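PDB 6V77: putative HpcE protein from Mycolicibacterium smegmatis, which is of undetermined function but belongs to the FAH family and carries a bound zinc ion. Local coordinates for residues B[1-10]-B[179-191]. Residues are numbered along the deposited sequence; the frame is centred on the assembly and turned at random.
With EDO (1,2-ethanediol), chain M; SO4 (sulfate ion), chain P.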
loop_
_atom_site.group_PDB
_atom_site.type_symbol
_atom_site.label_atom_id
_atom_site.label_comp_id
_atom_site.label_asym_id
_atom_site.label_seq_id
_atom_site.Cartn_x
_atom_site.Cartn_y
_atom_site.Cartn_z
ATOM N N MET B 1 -1.399 22.902 -16.325
ATOM C CA MET B 1 -0.024 22.430 -16.327
ATOM C C MET B 1 -0.042 20.914 -16.567
ATOM O O MET B 1 -0.983 20.233 -16.160
ATOM C CB MET B 1 0.661 22.776 -15.000
ATOM C CG MET B 1 1.864 21.945 -14.674
ATOM S SD MET B 1 2.522 22.345 -13.035
ATOM C CE MET B 1 3.025 24.022 -13.310
ATOM N N ARG B 2 0.989 20.394 -17.236
ATOM C CA ARG B 2 1.133 18.961 -17.468
ATOM C C ARG B 2 2.540 18.534 -17.100
ATOM O O ARG B 2 3.508 19.224 -17.423
ATOM C CB ARG B 2 0.829 18.594 -18.936
ATOM C CG ARG B 2 -0.617 18.772 -19.304
ATOM C CD ARG B 2 -0.910 18.484 -20.791
ATOM N NE ARG B 2 -2.343 18.602 -21.013
ATOM C CZ ARG B 2 -3.137 17.595 -21.354
ATOM N NH1 ARG B 2 -2.637 16.376 -21.561
ATOM N NH2 ARG B 2 -4.427 17.809 -21.481
ATOM N N LEU B 3 2.649 17.374 -16.453
ATOM C CA LEU B 3 3.918 16.805 -16.022
ATOM C C LEU B 3 4.078 15.421 -16.642
ATOM O O LEU B 3 3.088 14.718 -16.884
ATOM C CB LEU B 3 4.002 16.670 -14.487
ATOM C CG LEU B 3 3.781 17.948 -13.663
ATOM C CD1 LEU B 3 3.961 17.641 -12.186
ATOM C CD2 LEU B 3 4.758 18.984 -14.116
ATOM N N ILE B 4 5.328 15.032 -16.885
ATOM C CA ILE B 4 5.631 13.712 -17.430
ATOM C C ILE B 4 6.935 13.229 -16.805
ATOM O O ILE B 4 7.893 13.994 -16.647
ATOM C CB ILE B 4 5.692 13.729 -18.973
ATOM C CG1 ILE B 4 5.808 12.302 -19.550
ATOM C CG2 ILE B 4 6.796 14.642 -19.488
ATOM C CD1 ILE B 4 5.712 12.273 -21.088
ATOM N N ASN B 5 6.947 11.961 -16.425
ATOM C CA ASN B 5 8.100 11.302 -15.825
ATOM C C ASN B 5 8.862 10.623 -16.961
ATOM O O ASN B 5 8.327 9.728 -17.614
ATOM C CB ASN B 5 7.607 10.299 -14.771
ATOM C CG ASN B 5 8.722 9.475 -14.153
ATOM O OD1 ASN B 5 9.897 9.722 -14.412
ATOM N ND2 ASN B 5 8.351 8.466 -13.350
ATOM N N LEU B 6 10.075 11.090 -17.245
ATOM C CA LEU B 6 10.890 10.533 -18.320
ATOM C C LEU B 6 12.169 9.977 -17.720
ATOM O O LEU B 6 12.953 10.731 -17.130
ATOM C CB LEU B 6 11.213 11.581 -19.389
ATOM C CG LEU B 6 10.000 12.105 -20.162
ATOM C CD1 LEU B 6 10.424 13.299 -21.023
ATOM C CD2 LEU B 6 9.391 10.987 -21.022
ATOM N N ASP B 7 12.370 8.666 -17.881
ATOM C CA ASP B 7 13.516 7.967 -17.301
ATOM C C ASP B 7 13.684 8.314 -15.821
ATOM O O ASP B 7 14.794 8.537 -15.337
ATOM C CB ASP B 7 14.794 8.273 -18.079
ATOM C CG ASP B 7 14.798 7.653 -19.454
ATOM O OD1 ASP B 7 14.084 6.640 -19.667
ATOM O OD2 ASP B 7 15.540 8.164 -20.323
ATOM N N GLY B 8 12.569 8.367 -15.097
ATOM C CA GLY B 8 12.607 8.620 -13.661
ATOM C C GLY B 8 12.759 10.063 -13.233
ATOM O O GLY B 8 12.764 10.332 -12.016
ATOM N N ARG B 9 12.877 11.002 -14.169
ATOM C CA ARG B 9 13.044 12.424 -13.866
ATOM C C ARG B 9 11.786 13.187 -14.255
ATOM O O ARG B 9 11.306 13.059 -15.391
ATOM C CB ARG B 9 14.232 13.005 -14.631
ATOM C CG ARG B 9 15.552 12.342 -14.309
ATOM C CD ARG B 9 16.675 13.017 -15.062
ATOM N NE ARG B 9 16.839 14.404 -14.643
ATOM C CZ ARG B 9 17.580 14.771 -13.601
ATOM N NH1 ARG B 9 17.690 16.055 -13.271
ATOM N NH2 ARG B 9 18.206 13.848 -12.882
ATOM N N ILE B 10 11.267 13.995 -13.341
ATOM C CA ILE B 10 9.997 14.663 -13.621
ATOM C C ILE B 10 10.245 15.874 -14.509
ATOM O O ILE B 10 11.203 16.636 -14.310
ATOM C CB ILE B 10 9.257 15.017 -12.314
ATOM C CG1 ILE B 10 7.815 15.446 -12.617
ATOM C CG2 ILE B 10 10.002 16.097 -11.501
ATOM C CD1 ILE B 10 6.922 14.338 -13.249
ATOM N N ILE B 179 0.017 3.966 -15.281
ATOM C CA ILE B 179 -0.528 5.306 -15.106
ATOM C C ILE B 179 0.228 6.229 -16.043
ATOM O O ILE B 179 1.459 6.172 -16.096
ATOM C CB ILE B 179 -0.373 5.819 -13.655
ATOM C CG1 ILE B 179 -0.941 4.819 -12.646
ATOM C CG2 ILE B 179 -1.030 7.217 -13.510
ATOM C CD1 ILE B 179 -0.594 5.165 -11.186
ATOM N N GLY B 180 -0.491 7.088 -16.765
ATOM C CA GLY B 180 0.154 8.035 -17.643
ATOM C C GLY B 180 -0.659 8.334 -18.881
ATOM O O GLY B 180 -1.844 7.996 -18.960
ATOM N N PRO B 181 -0.041 8.995 -19.880
ATOM C CA PRO B 181 1.377 9.371 -19.898
ATOM C C PRO B 181 1.719 10.606 -19.068
ATOM O O PRO B 181 2.872 10.750 -18.664
ATOM C CB PRO B 181 1.639 9.654 -21.380
ATOM C CG PRO B 181 0.313 10.136 -21.888
ATOM C CD PRO B 181 -0.699 9.277 -21.169
ATOM N N GLU B 182 0.744 11.478 -18.830
ATOM C CA GLU B 182 1.005 12.777 -18.216
ATOM C C GLU B 182 0.083 13.012 -17.042
ATOM O O GLU B 182 -1.034 12.502 -17.002
ATOM C CB GLU B 182 0.817 13.912 -19.232
ATOM C CG GLU B 182 1.845 13.858 -20.310
ATOM C CD GLU B 182 1.607 14.833 -21.448
ATOM O OE1 GLU B 182 0.522 15.453 -21.551
ATOM O OE2 GLU B 182 2.538 14.959 -22.258
ATOM N N LEU B 183 0.562 13.804 -16.080
ATOM C CA LEU B 183 -0.313 14.349 -15.060
ATOM C C LEU B 183 -0.870 15.651 -15.600
ATOM O O LEU B 183 -0.108 16.472 -16.126
ATOM C CB LEU B 183 0.440 14.597 -13.755
ATOM C CG LEU B 183 -0.440 15.017 -12.572
ATOM C CD1 LEU B 183 -1.121 13.819 -11.972
ATOM C CD2 LEU B 183 0.400 15.720 -11.512
ATOM N N VAL B 184 -2.182 15.843 -15.471
ATOM C CA VAL B 184 -2.867 17.026 -15.991
ATOM C C VAL B 184 -3.522 17.745 -14.821
ATOM O O VAL B 184 -4.355 17.152 -14.124
ATOM C CB VAL B 184 -3.921 16.654 -17.048
ATOM C CG1 VAL B 184 -4.533 17.916 -17.659
ATOM C CG2 VAL B 184 -3.289 15.782 -18.134
ATOM N N THR B 185 -3.163 19.015 -14.596
ATOM C CA THR B 185 -3.720 19.676 -13.424
ATOM C C THR B 185 -5.188 20.033 -13.663
ATOM O O THR B 185 -5.670 20.084 -14.796
ATOM C CB THR B 185 -2.916 20.926 -13.053
ATOM O OG1 THR B 185 -2.874 21.840 -14.153
ATOM C CG2 THR B 185 -1.493 20.557 -12.641
ATOM N N VAL B 186 -5.892 20.290 -12.559
ATOM C CA VAL B 186 -7.351 20.398 -12.568
ATOM C C VAL B 186 -7.837 21.587 -13.413
ATOM O O VAL B 186 -8.898 21.522 -14.053
ATOM C CB VAL B 186 -7.812 20.467 -11.095
ATOM C CG1 VAL B 186 -9.300 20.628 -10.957
ATOM C CG2 VAL B 186 -7.331 19.205 -10.335
ATOM N N ASP B 187 -7.057 22.670 -13.475
ATOM C CA ASP B 187 -7.470 23.867 -14.202
ATOM C C ASP B 187 -7.521 23.659 -15.708
ATOM O O ASP B 187 -8.095 24.494 -16.416
ATOM C CB ASP B 187 -6.522 25.025 -13.889
ATOM C CG ASP B 187 -5.077 24.652 -14.125
ATOM O OD1 ASP B 187 -4.624 23.652 -13.536
ATOM O OD2 ASP B 187 -4.404 25.340 -14.912
ATOM N N GLU B 188 -6.922 22.584 -16.214
ATOM C CA GLU B 188 -7.018 22.250 -17.630
ATOM C C GLU B 188 -8.287 21.488 -17.977
ATOM O O GLU B 188 -8.514 21.202 -19.158
ATOM C CB GLU B 188 -5.812 21.408 -18.053
ATOM C CG GLU B 188 -4.491 22.052 -17.701
ATOM C CD GLU B 188 -3.470 21.918 -18.808
ATOM O OE1 GLU B 188 -3.786 21.272 -19.844
ATOM O OE2 GLU B 188 -2.355 22.453 -18.641
ATOM N N LEU B 189 -9.081 21.122 -17.001
ATOM C CA LEU B 189 -10.257 20.306 -17.285
ATOM C C LEU B 189 -11.488 21.202 -17.349
ATOM O O LEU B 189 -11.719 22.000 -16.423
ATOM C CB LEU B 189 -10.436 19.230 -16.211
ATOM C CG LEU B 189 -9.182 18.425 -15.832
ATOM C CD1 LEU B 189 -9.416 17.554 -14.609
ATOM C CD2 LEU B 189 -8.699 17.588 -17.008
ATOM N N PRO B 190 -12.289 21.141 -18.413
ATOM C CA PRO B 190 -13.504 21.972 -18.443
ATOM C C PRO B 190 -14.384 21.722 -17.235
ATOM O O PRO B 190 -14.806 22.669 -16.562
ATOM C CB PRO B 190 -14.183 21.545 -19.759
ATOM C CG PRO B 190 -13.065 21.108 -20.619
ATOM C CD PRO B 190 -12.089 20.415 -19.685
ATOM N N ASP B 191 -14.662 20.453 -16.943
ATOM C CA ASP B 191 -15.375 20.044 -15.744
ATOM C C ASP B 191 -14.676 18.812 -15.185
ATOM O O ASP B 191 -14.775 17.712 -15.759
ATOM C CB ASP B 191 -16.855 19.777 -16.051
ATOM C CG ASP B 191 -17.651 19.343 -14.818
ATOM O OD1 ASP B 191 -17.058 19.180 -13.736
ATOM O OD2 ASP B 191 -18.888 19.184 -14.930
HETATM C C1 EDO M . -1.501 26.142 -15.672
HETATM O O1 EDO M . -1.734 25.250 -14.578
HETATM C C2 EDO M . -0.011 26.427 -15.802
HETATM O O2 EDO M . 0.489 25.756 -16.962
HETATM S S SO4 P . 20.146 15.933 -10.289
HETATM O O1 SO4 P . 19.715 16.875 -11.321
HETATM O O2 SO4 P . 20.347 14.617 -10.886
HETATM O O3 SO4 P . 19.141 15.835 -9.234
HETATM O O4 SO4 P . 21.395 16.411 -9.704
HETATM O O HOH W 1 4.531 10.474 -16.493
#
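L3 and L183 form the hydrogen-bonded pair of an antiparallel β ladder joining N-terminal strand 2-6 to strand 182-185 of the FAH-family domain. L3 N gives its hydrogen to L183 O (2.9 Å), L183 N to L3 O, and T185 N to M1 O. A water bridges N5 N and P181 O, accepting from the first and donating to the second.

On one face the two leucines run alongside each other, CD1 of L3 4.1 Å from CD2 of L183. Branched and apolar, they suit a buried face that helices 33-38 and 40-49 cover.

R2 and V184, the non-hydrogen-bonded pair, occupy the other face. The long R2 chain, extended from CG to NE, lays its guanidinium over V184, whose CG2 sits under one face, 3.5 Å from NH1. Two salt bridges hold its edge: NH1 meets E182 OE1 in the guanidinium plane, and NE meets E188 OE1 from above the carboxylate plane. G267 O and V268 O hold it further; E182 OE2 pairs with R58.

The amino terminus of M1 is gripped by T185 OG1 (2.8 Å) and, in a salt bridge, by E188 OE2 (2.5 Å). T185 suits this place because its OG1, set between backbone N and carbonyl carbon (chi1 58°), accepts from M1 N while donating to D187 OD1 at 2.6 Å.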